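Long-range contacts in 4-oxalocrotonate decarboxylase NahK (Pseudomonas putida, PDB 5D2K), which catalyses the metal-assisted decarboxylation of (3E)-2-oxohex-3-enedioate to 2-oxopent-4-enoate, a step in naphthalene degradation: residues N7-T11 with E41-D46; A19-E23 with E53-K58; P111-I117 with I242-V248. The protein carries 1 engineered substitution. All coordinates share one frame; numbering follows the deposited sequence.

Contact 1 (N7-T11 with E41-D46); sequences NRTLT and EMTFAD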
loop_
_atom_site.group_PDB
_atom_site.type_symbol
_atom_site.label_atom_id
_atom_site.label_comp_id
_atom_site.label_asym_id
_atom_site.label_seq_id
_atom_site.Cartn_x
_atom_site.Cartn_y
_atom_site.Cartn_z
ATOM N N ASN A 7 -10.284 -23.713 4.103
ATOM C CA ASN A 7 -9.733 -22.672 3.242
ATOM C C ASN A 7 -8.260 -22.383 3.545
ATOM O O ASN A 7 -7.705 -21.397 3.066
ATOM C CB ASN A 7 -10.556 -21.388 3.367
ATOM C CG ASN A 7 -10.800 -20.989 4.810
ATOM O OD1 ASN A 7 -10.214 -21.561 5.734
ATOM N ND2 ASN A 7 -11.667 -19.999 5.013
ATOM N N ARG A 8 -7.641 -23.251 4.339
ATOM C CA ARG A 8 -6.215 -23.157 4.646
ATOM C C ARG A 8 -5.495 -24.453 4.303
ATOM O O ARG A 8 -6.064 -25.537 4.454
ATOM C CB ARG A 8 -6.011 -22.814 6.121
ATOM C CG ARG A 8 -6.339 -21.363 6.457
ATOM C CD ARG A 8 -6.348 -21.120 7.959
ATOM N NE ARG A 8 -6.317 -19.687 8.265
ATOM C CZ ARG A 8 -7.391 -18.913 8.350
ATOM N NH1 ARG A 8 -8.603 -19.423 8.150
ATOM N NH2 ARG A 8 -7.255 -17.622 8.631
ATOM N N THR A 9 -4.247 -24.353 3.845
ATOM C CA THR A 9 -3.468 -25.554 3.526
ATOM C C THR A 9 -2.122 -25.614 4.251
ATOM O O THR A 9 -1.487 -26.670 4.307
ATOM C CB THR A 9 -3.195 -25.691 2.001
ATOM O OG1 THR A 9 -2.322 -24.644 1.553
ATOM C CG2 THR A 9 -4.493 -25.658 1.208
ATOM N N LEU A 10 -1.676 -24.488 4.798
ATOM C CA LEU A 10 -0.410 -24.464 5.523
ATOM C C LEU A 10 -0.550 -24.992 6.947
ATOM O O LEU A 10 -1.599 -24.842 7.583
ATOM C CB LEU A 10 0.156 -23.041 5.575
ATOM C CG LEU A 10 0.545 -22.371 4.257
ATOM C CD1 LEU A 10 1.018 -20.948 4.541
ATOM C CD2 LEU A 10 1.620 -23.164 3.512
ATOM N N THR A 11 0.513 -25.614 7.445
ATOM C CA THR A 11 0.617 -25.917 8.864
ATOM C C THR A 11 1.015 -24.635 9.594
ATOM O O THR A 11 1.542 -23.709 8.965
ATOM C CB THR A 11 1.661 -27.002 9.154
ATOM O OG1 THR A 11 2.968 -26.513 8.832
ATOM C CG2 THR A 11 1.385 -28.260 8.334
ATOM N N GLU A 41 -0.604 -24.987 -3.454
ATOM C CA GLU A 41 -1.987 -25.026 -2.981
ATOM C C GLU A 41 -2.319 -23.894 -2.016
ATOM O O GLU A 41 -3.442 -23.799 -1.531
ATOM C CB GLU A 41 -2.281 -26.364 -2.304
ATOM C CG GLU A 41 -1.959 -27.579 -3.172
ATOM C CD GLU A 41 -2.657 -27.530 -4.512
ATOM O OE1 GLU A 41 -3.888 -27.317 -4.529
ATOM O OE2 GLU A 41 -1.975 -27.696 -5.549
ATOM N N MET A 42 -1.337 -23.045 -1.743
ATOM C CA MET A 42 -1.517 -21.915 -0.838
ATOM C C MET A 42 -2.734 -21.076 -1.207
ATOM O O MET A 42 -2.946 -20.755 -2.380
ATOM C CB MET A 42 -0.255 -21.055 -0.863
ATOM C CG MET A 42 -0.103 -20.121 0.281
ATOM S SD MET A 42 1.622 -19.590 0.322
ATOM C CE MET A 42 1.434 -18.112 1.308
ATOM N N THR A 43 -3.535 -20.735 -0.199
ATOM C CA THR A 43 -4.751 -19.951 -0.403
ATOM C C THR A 43 -4.566 -18.506 0.033
ATOM O O THR A 43 -3.562 -18.165 0.654
ATOM C CB THR A 43 -5.925 -20.517 0.386
ATOM O OG1 THR A 43 -5.668 -20.373 1.791
ATOM C CG2 THR A 43 -6.130 -21.997 0.049
ATOM N N PHE A 44 -5.554 -17.665 -0.255
ATOM C CA PHE A 44 -5.498 -16.291 0.234
ATOM C C PHE A 44 -5.510 -16.250 1.763
ATOM O O PHE A 44 -4.826 -15.418 2.374
ATOM C CB PHE A 44 -6.655 -15.462 -0.329
ATOM C CG PHE A 44 -6.379 -14.877 -1.685
ATOM C CD1 PHE A 44 -5.496 -13.816 -1.830
ATOM C CD2 PHE A 44 -7.005 -15.379 -2.817
ATOM C CE1 PHE A 44 -5.236 -13.273 -3.074
ATOM C CE2 PHE A 44 -6.748 -14.841 -4.066
ATOM C CZ PHE A 44 -5.861 -13.783 -4.195
ATOM N N ALA A 45 -6.284 -17.129 2.400
ATOM C CA ALA A 45 -6.294 -17.173 3.855
ATOM C C ALA A 45 -4.909 -17.557 4.399
ATOM O O ALA A 45 -4.448 -16.963 5.376
ATOM C CB ALA A 45 -7.371 -18.138 4.363
ATOM N N ASP A 46 -4.246 -18.526 3.761
ATOM C CA ASP A 46 -2.843 -18.855 4.075
ATOM C C ASP A 46 -1.946 -17.619 3.975
ATOM O O ASP A 46 -1.145 -17.332 4.864
ATOM C CB ASP A 46 -2.285 -19.918 3.122
ATOM C CG ASP A 46 -2.826 -21.316 3.372
ATOM O OD1 ASP A 46 -3.050 -21.709 4.536
ATOM O OD2 ASP A 46 -2.989 -22.033 2.363
HETATM O O HOH W 1 -8.635 -18.868 1.450
#
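Asp46 reaches from the first turn of helix 44-60 into the backbone of Thr9 and Leu10. Its CB rests against Leu10 CD1 at 3.7 Å, and its CG sits over Leu10 CG. With CG anti to the carbonyl carbon (chi1 -73°), the carboxylate is turned toward the loop before helix 12-27. Asp46 OD1 and Asp46 OD2 both lie 3.0 Å from Thr9 N, so this one N-H forks between their syn lone pairs. Asp46 OD1 also takes Leu10 N at 3.1 Å, an almost straight bond (171°) that comes from above the carboxylate plane, 45° out of it. Asp46 OD2 accepts Thr9 OG1 at 2.8 Å on its syn side and, on its anti side, Thr43 N at 2.9 Å.

That last bond is half of a capping box: Thr43, the N-cap residue, returns it by accepting Asp46 N on OG1. The same hydroxyl gives its proton to Asn7 O, 2.6 Å away from Thr43 OG1, and a water links Asn7 O to Ala45 N as well. Ala45 CB lies over one face of the Arg8 guanidinium, 4.1 Å above its plane, while Arg8 NE is paired in a salt bridge with Asp49 one turn further along. Leu10 turns its other surfaces to Val15, Leu18 and Val50.

Three protein donors converge on OD2 and two on OD1. Such a buried carboxylate, standing at the N-terminal end of a helix, is probably held ionised, and so probably fastens the loop before helix 12-27 to the start of helix 44-60.

Contact 2 (A19-E23 with E53-K58); sequences AEHIE and EIRRRK. With EDO (1,2-ethanediol), chain E.
The Arg57 guanidinium carries Glu20 on one face: Glu20 CB stands 3.7 Å above its plane, offset toward the rim. At the edge, in plane, lie the Glu23 carboxylate and three waters. Two of these waters connect NH1 and NH2 of Arg57 to Glu20 OE2, one of them weakly on the glutamate side, and the third joins NH2 to Glu23 OE1. The Glu23 carboxylate is turned 76° against the guanidinium, so Arg57 NE meets Glu23 OE1 at 2.9 Å from above the carboxylate plane. The Arg57 chain bends at chi3 (64°), which brings NE round to this oxygen.

Segments 19-23 and 53-58 of helices 12-27 and 44-60 cross at -73°, their axes 9.6 Å apart. Ala19 lies at the crossing, its CB against Glu53 CG at 3.4 Å and Ile54 CG1 at 3.7 Å. The side chains of Ile22 and Ile54 cross at about a right angle, CG2 against CD1, and Phe90 backs Ile54.

Glu23 is buried and extended, its chain sliding past Lys58. Lys58 NZ binds Glu23 OE2 at 2.9 Å on the anti side, in a salt-bridge network to which Arg61 and Glu26 also belong, and Lys58 NZ also bonds Tyr94 OH.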
loop_
_atom_site.group_PDB
_atom_site.type_symbol
_atom_site.label_atom_id
_atom_site.label_comp_id
_atom_site.label_asym_id
_atom_site.label_seq_id
_atom_site.Cartn_x
_atom_site.Cartn_y
_atom_site.Cartn_z
ATOM N N ALA A 19 6.810 -16.638 7.178
ATOM C CA ALA A 19 6.837 -15.228 7.561
ATOM C C ALA A 19 8.266 -14.745 7.798
ATOM O O ALA A 19 8.642 -13.652 7.360
ATOM C CB ALA A 19 5.991 -15.005 8.790
ATOM N N GLU A 20 9.061 -15.566 8.479
ATOM C CA GLU A 20 10.477 -15.258 8.696
ATOM C C GLU A 20 11.247 -15.139 7.372
ATOM O O GLU A 20 12.008 -14.188 7.154
ATOM C CB GLU A 20 11.101 -16.334 9.589
ATOM C CG GLU A 20 12.588 -16.141 9.835
ATOM C CD GLU A 20 13.177 -17.254 10.682
ATOM O OE1 GLU A 20 12.913 -18.438 10.379
ATOM O OE2 GLU A 20 13.898 -16.945 11.648
ATOM N N HIS A 21 11.034 -16.109 6.490
ATOM C CA HIS A 21 11.695 -16.148 5.187
ATOM C C HIS A 21 11.378 -14.903 4.341
ATOM O O HIS A 21 12.276 -14.221 3.810
ATOM C CB HIS A 21 11.261 -17.445 4.497
ATOM C CG HIS A 21 11.664 -17.554 3.063
ATOM N ND1 HIS A 21 12.948 -17.875 2.671
ATOM C CD2 HIS A 21 10.942 -17.420 1.926
ATOM C CE1 HIS A 21 13.002 -17.912 1.352
ATOM N NE2 HIS A 21 11.799 -17.646 0.875
ATOM N N ILE A 22 10.096 -14.574 4.258
ATOM C CA ILE A 22 9.669 -13.457 3.434
ATOM C C ILE A 22 10.092 -12.133 4.073
ATOM O O ILE A 22 10.566 -11.217 3.385
ATOM C CB ILE A 22 8.139 -13.509 3.214
ATOM C CG1 ILE A 22 7.784 -14.737 2.374
ATOM C CG2 ILE A 22 7.619 -12.231 2.548
ATOM C CD1 ILE A 22 6.287 -14.968 2.225
ATOM N N GLU A 23 9.934 -12.024 5.394
ATOM C CA GLU A 23 10.375 -10.801 6.063
ATOM C C GLU A 23 11.880 -10.577 5.907
ATOM O O GLU A 23 12.336 -9.438 5.718
ATOM C CB GLU A 23 10.013 -10.810 7.545
ATOM C CG GLU A 23 10.303 -9.430 8.136
ATOM C CD GLU A 23 10.178 -9.363 9.640
ATOM O OE1 GLU A 23 10.587 -10.320 10.337
ATOM O OE2 GLU A 23 9.679 -8.341 10.143
ATOM N N GLU A 53 1.389 -12.573 10.416
ATOM C CA GLU A 53 2.493 -13.042 11.242
ATOM C C GLU A 53 3.712 -12.138 11.062
ATOM O O GLU A 53 4.425 -11.875 12.023
ATOM C CB GLU A 53 2.836 -14.503 10.930
ATOM C CG GLU A 53 4.098 -15.039 11.604
ATOM C CD GLU A 53 4.125 -14.984 13.123
ATOM O OE1 GLU A 53 3.072 -14.787 13.781
ATOM O OE2 GLU A 53 5.243 -15.159 13.667
ATOM N N ILE A 54 3.946 -11.644 9.848
ATOM C CA ILE A 54 5.023 -10.674 9.650
ATOM C C ILE A 54 4.721 -9.414 10.458
ATOM O O ILE A 54 5.608 -8.867 11.126
ATOM C CB ILE A 54 5.213 -10.329 8.159
ATOM C CG1 ILE A 54 5.682 -11.575 7.384
ATOM C CG2 ILE A 54 6.229 -9.218 7.997
ATOM C CD1 ILE A 54 5.840 -11.339 5.882
ATOM N N ARG A 55 3.468 -8.957 10.412
ATOM C CA ARG A 55 3.063 -7.833 11.261
ATOM C C ARG A 55 3.384 -8.092 12.740
ATOM O O ARG A 55 3.914 -7.206 13.423
ATOM C CB ARG A 55 1.563 -7.527 11.095
ATOM C CG ARG A 55 1.113 -6.318 11.908
ATOM C CD ARG A 55 -0.377 -6.032 11.769
ATOM N NE ARG A 55 -0.793 -5.043 12.768
ATOM C CZ ARG A 55 -1.801 -4.190 12.600
ATOM N NH1 ARG A 55 -2.504 -4.205 11.481
ATOM N NH2 ARG A 55 -2.098 -3.323 13.561
ATOM N N ARG A 56 3.076 -9.301 13.225
ATOM C CA ARG A 56 3.360 -9.658 14.606
ATOM C C ARG A 56 4.869 -9.627 14.910
ATOM O O ARG A 56 5.283 -9.132 15.960
ATOM C CB ARG A 56 2.786 -11.040 14.947
ATOM C CG ARG A 56 2.803 -11.324 16.450
ATOM C CD ARG A 56 2.856 -12.826 16.749
ATOM N NE ARG A 56 4.048 -13.436 16.165
ATOM C CZ ARG A 56 5.270 -13.354 16.684
ATOM N NH1 ARG A 56 5.480 -12.688 17.817
ATOM N NH2 ARG A 56 6.289 -13.928 16.064
ATOM N N ARG A 57 5.682 -10.136 13.990
ATOM C CA ARG A 57 7.130 -10.092 14.167
ATOM C C ARG A 57 7.606 -8.647 14.342
ATOM O O ARG A 57 8.445 -8.352 15.197
ATOM C CB ARG A 57 7.839 -10.745 12.975
ATOM C CG ARG A 57 7.592 -12.255 12.854
ATOM C CD ARG A 57 8.239 -12.832 11.581
ATOM N NE ARG A 57 9.699 -12.729 11.581
ATOM C CZ ARG A 57 10.511 -13.583 12.207
ATOM N NH1 ARG A 57 10.015 -14.621 12.877
ATOM N NH2 ARG A 57 11.825 -13.403 12.158
ATOM N N LYS A 58 7.057 -7.744 13.534
ATOM C CA LYS A 58 7.487 -6.358 13.602
ATOM C C LYS A 58 7.011 -5.708 14.897
ATOM O O LYS A 58 7.773 -4.981 15.536
ATOM C CB LYS A 58 6.985 -5.572 12.378
ATOM C CG LYS A 58 7.651 -6.029 11.086
ATOM C CD LYS A 58 7.443 -5.019 9.959
ATOM C CE LYS A 58 8.036 -5.509 8.647
ATOM N NZ LYS A 58 9.508 -5.832 8.759
HETATM C C1 EDO E . -4.068 -0.476 12.156
HETATM O O1 EDO E . -3.515 -0.839 13.426
HETATM C C2 EDO E . -5.265 -1.369 11.871
HETATM O O2 EDO E . -4.830 -2.694 11.548
HETATM O O HOH W 2 11.732 -16.583 13.993
HETATM O O HOH W 3 13.976 -14.902 13.254
HETATM O O HOH W 4 13.063 -11.424 10.424
#

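Contact 3 (P111-I117 with I242-V248); sequences PKIEAEI and ITAAVPV. With MG (magnesium ion), chain C; OOG (2-oxoadipic acid), chain D.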
loop_
_atom_site.group_PDB
_atom_site.type_symbol
_atom_site.label_atom_id
_atom_site.label_comp_id
_atom_site.label_asym_id
_atom_site.label_seq_id
_atom_site.Cartn_x
_atom_site.Cartn_y
_atom_site.Cartn_z
ATOM N N PRO A 111 12.820 -0.692 -6.604
ATOM C CA PRO A 111 11.669 0.110 -6.183
ATOM C C PRO A 111 10.972 0.883 -7.295
ATOM O O PRO A 111 11.580 1.263 -8.301
ATOM C CB PRO A 111 12.283 1.090 -5.179
ATOM C CG PRO A 111 13.690 1.265 -5.667
ATOM C CD PRO A 111 14.087 -0.119 -6.112
ATOM N N LYS A 112 9.674 1.086 -7.080
ATOM C CA LYS A 112 8.827 1.898 -7.943
ATOM C C LYS A 112 8.018 2.845 -7.072
ATOM O O LYS A 112 7.765 2.536 -5.906
ATOM C CB LYS A 112 7.858 1.041 -8.762
ATOM C CG LYS A 112 8.483 -0.010 -9.658
ATOM C CD LYS A 112 7.374 -0.761 -10.395
ATOM C CE LYS A 112 7.912 -1.967 -11.148
ATOM N NZ LYS A 112 8.874 -1.567 -12.205
ATOM N N ILE A 113 7.589 3.971 -7.635
ATOM C CA ILE A 113 6.698 4.866 -6.895
ATOM C C ILE A 113 5.304 4.908 -7.504
ATOM O O ILE A 113 5.135 4.736 -8.710
ATOM C CB ILE A 113 7.227 6.314 -6.799
ATOM C CG1 ILE A 113 7.472 6.906 -8.189
ATOM C CG2 ILE A 113 8.479 6.376 -5.931
ATOM C CD1 ILE A 113 7.554 8.422 -8.168
ATOM N N GLU A 114 4.326 5.142 -6.631
ATOM C CA GLU A 114 2.904 5.271 -6.978
ATOM C C GLU A 114 2.346 6.531 -6.337
ATOM O O GLU A 114 2.649 6.831 -5.182
ATOM C CB GLU A 114 2.082 4.070 -6.461
ATOM C CG GLU A 114 2.606 2.696 -6.800
ATOM C CD GLU A 114 1.797 1.569 -6.151
ATOM O OE1 GLU A 114 1.495 1.628 -4.938
ATOM O OE2 GLU A 114 1.482 0.600 -6.857
ATOM N N ALA A 115 1.497 7.262 -7.056
ATOM C CA ALA A 115 0.808 8.396 -6.442
ATOM C C ALA A 115 -0.545 7.984 -5.872
ATOM O O ALA A 115 -1.345 7.345 -6.555
ATOM C CB ALA A 115 0.631 9.517 -7.453
ATOM N N GLU A 116 -0.794 8.337 -4.611
ATOM C CA GLU A 116 -2.033 7.926 -3.932
ATOM C C GLU A 116 -2.639 9.052 -3.116
ATOM O O GLU A 116 -2.002 10.079 -2.875
ATOM C CB GLU A 116 -1.780 6.714 -3.010
ATOM C CG GLU A 116 -0.925 5.632 -3.669
ATOM C CD GLU A 116 -1.019 4.254 -3.050
ATOM O OE1 GLU A 116 -1.905 3.989 -2.213
ATOM O OE2 GLU A 116 -0.201 3.406 -3.448
ATOM N N ILE A 117 -3.883 8.860 -2.694
ATOM C CA ILE A 117 -4.451 9.750 -1.699
ATOM C C ILE A 117 -4.798 8.909 -0.467
ATOM O O ILE A 117 -5.363 7.805 -0.561
ATOM C CB ILE A 117 -5.676 10.550 -2.253
ATOM C CG1 ILE A 117 -6.115 11.639 -1.263
ATOM C CG2 ILE A 117 -6.822 9.639 -2.611
ATOM C CD1 ILE A 117 -5.072 12.758 -1.042
ATOM N N ILE A 242 -3.026 5.552 -8.045
ATOM C CA ILE A 242 -3.936 6.166 -8.997
ATOM C C ILE A 242 -3.440 5.869 -10.413
ATOM O O ILE A 242 -4.235 5.673 -11.337
ATOM C CB ILE A 242 -4.078 7.670 -8.714
ATOM C CG1 ILE A 242 -4.900 7.862 -7.429
ATOM C CG2 ILE A 242 -4.777 8.385 -9.867
ATOM C CD1 ILE A 242 -4.827 9.241 -6.791
ATOM N N THR A 243 -2.125 5.769 -10.567
ATOM C CA THR A 243 -1.527 5.488 -11.868
ATOM C C THR A 243 -0.626 4.271 -11.810
ATOM O O THR A 243 -0.395 3.705 -10.741
ATOM C CB THR A 243 -0.675 6.659 -12.375
ATOM O OG1 THR A 243 0.561 6.691 -11.653
ATOM C CG2 THR A 243 -1.393 7.980 -12.205
ATOM N N ALA A 244 -0.084 3.894 -12.963
ATOM C CA ALA A 244 0.944 2.876 -13.003
ATOM C C ALA A 244 2.157 3.334 -12.197
ATOM O O ALA A 244 2.466 4.525 -12.123
ATOM C CB ALA A 244 1.340 2.569 -14.441
ATOM N N ALA A 245 2.830 2.371 -11.594
ATOM C CA ALA A 245 4.035 2.621 -10.816
ATOM C C ALA A 245 5.245 2.879 -11.729
ATOM O O ALA A 245 5.320 2.351 -12.842
ATOM C CB ALA A 245 4.293 1.449 -9.892
ATOM N N VAL A 246 6.174 3.704 -11.254
ATOM C CA VAL A 246 7.323 4.151 -12.043
ATOM C C VAL A 246 8.622 3.810 -11.317
ATOM O O VAL A 246 8.774 4.129 -10.144
ATOM C CB VAL A 246 7.242 5.658 -12.295
ATOM C CG1 VAL A 246 8.538 6.201 -12.887
ATOM C CG2 VAL A 246 6.033 5.986 -13.189
ATOM N N PRO A 247 9.571 3.158 -12.010
ATOM C CA PRO A 247 10.824 2.798 -11.335
ATOM C C PRO A 247 11.643 4.028 -10.895
ATOM O O PRO A 247 11.604 5.091 -11.534
ATOM C CB PRO A 247 11.575 1.978 -12.394
ATOM C CG PRO A 247 10.975 2.374 -13.692
ATOM C CD PRO A 247 9.547 2.747 -13.426
ATOM N N VAL A 248 12.330 3.893 -9.763
ATOM C CA VAL A 248 13.218 4.945 -9.274
ATOM C C VAL A 248 14.578 4.341 -8.945
ATOM O O VAL A 248 14.691 3.142 -8.659
ATOM C CB VAL A 248 12.649 5.671 -8.031
ATOM C CG1 VAL A 248 11.488 6.583 -8.439
ATOM C CG2 VAL A 248 12.236 4.661 -6.960
HETATM MG MG MG C . 0.124 1.423 -3.357
HETATM C C2 OOG D . 1.426 -4.564 -5.131
HETATM C C3 OOG D . 1.159 -3.239 -4.439
HETATM C C4 OOG D . -0.115 -2.607 -4.960
HETATM C C6 OOG D . -1.206 -0.250 -5.192
HETATM O O4 OOG D . -1.330 0.925 -4.776
HETATM O O3 OOG D . -1.831 -0.641 -6.211
HETATM C C5 OOG D . -0.278 -1.188 -4.462
HETATM C C1 OOG D . 2.390 -4.364 -6.284
HETATM O O1 OOG D . 3.529 -4.918 -6.278
HETATM O O2 OOG D . 2.044 -3.644 -7.257
HETATM O O5 OOG D . 0.306 -0.762 -3.489
HETATM O O HOH W 5 0.369 5.754 -9.226
HETATM O O HOH W 6 -1.388 1.335 -1.917
#
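Ile113 N donates to Val246 O at 2.8 Å, tilted 28° from the carbonyl plane. Lys112 CA, 3.1 Å from Val246 O, adds a lesser CA-H...O contact. Val246 N answers with a bond to Ile113 O, making Ile113 and Val246 an antiparallel hydrogen-bonded pair; Lys112 and Pro247 form the non-hydrogen-bonded pair beside it. Val248 N closes one end on Pro111 O, and ahead of the short strand 246-247 Ile242 N reaches Ala115 O at 2.9 Å. Between these ends a water fills in, accepting from Ala115 N and donating to Thr243 O.

Side chains alternate. Ile113 and Val246 face the second sheet, touching Met194, and Ile113 and Val248 both rest on Ile254. Val248 CG1 lies 3.9 Å from Ile113 CG2, the two side chains crossing at about a right angle, and Val248 CG2 lies equally far from Pro111 CG. With an alanine here, both methyls would be gone, and the resulting gap would probably leave Ile113 and Pro111 poorly covered on that side.

On the other face strand 112-121 serves the active site of this FAA-hydrolase-type fold. Glu114 OE1 binds the magnesium ion at 2.1 Å and Glu116 OE2 does so at 2.0 Å, with Glu147, a water and two oxygens of 2-oxoadipate completing the shell. Glu114 CG, anti to the carbonyl carbon (chi1 -51°), packs on Ala245 CB at 3.7 Å, and this loop residue thus lies behind the metal ligand. Lys77 makes a salt bridge with Glu114 OE2.

Overall arrangement
Contacts 1 and 2 both pack helix 44-60 with the N-terminal part of the chain. Their segments alternate (7-11, 19-23, 41-46, 53-58), so the loop before helix 12-27 is fastened to the start of helix 44-60 and helix 12-27 itself crosses it further on. Their centres lie 16 Å apart and their nearest atoms about 6 Å, without touching. Contact 3 comes later in the chain than either, across the chain's centre, 30 Å from contact 1 and 25 Å from contact 2 between centres. It belongs to the mixed sheet whose strands 112-121 and 139-149 supply the metal-binding glutamates. Contact 1 lies away from the sites; contact 2 is nearer, Ile22 being about 12 Å from the bound 2-oxoadipate.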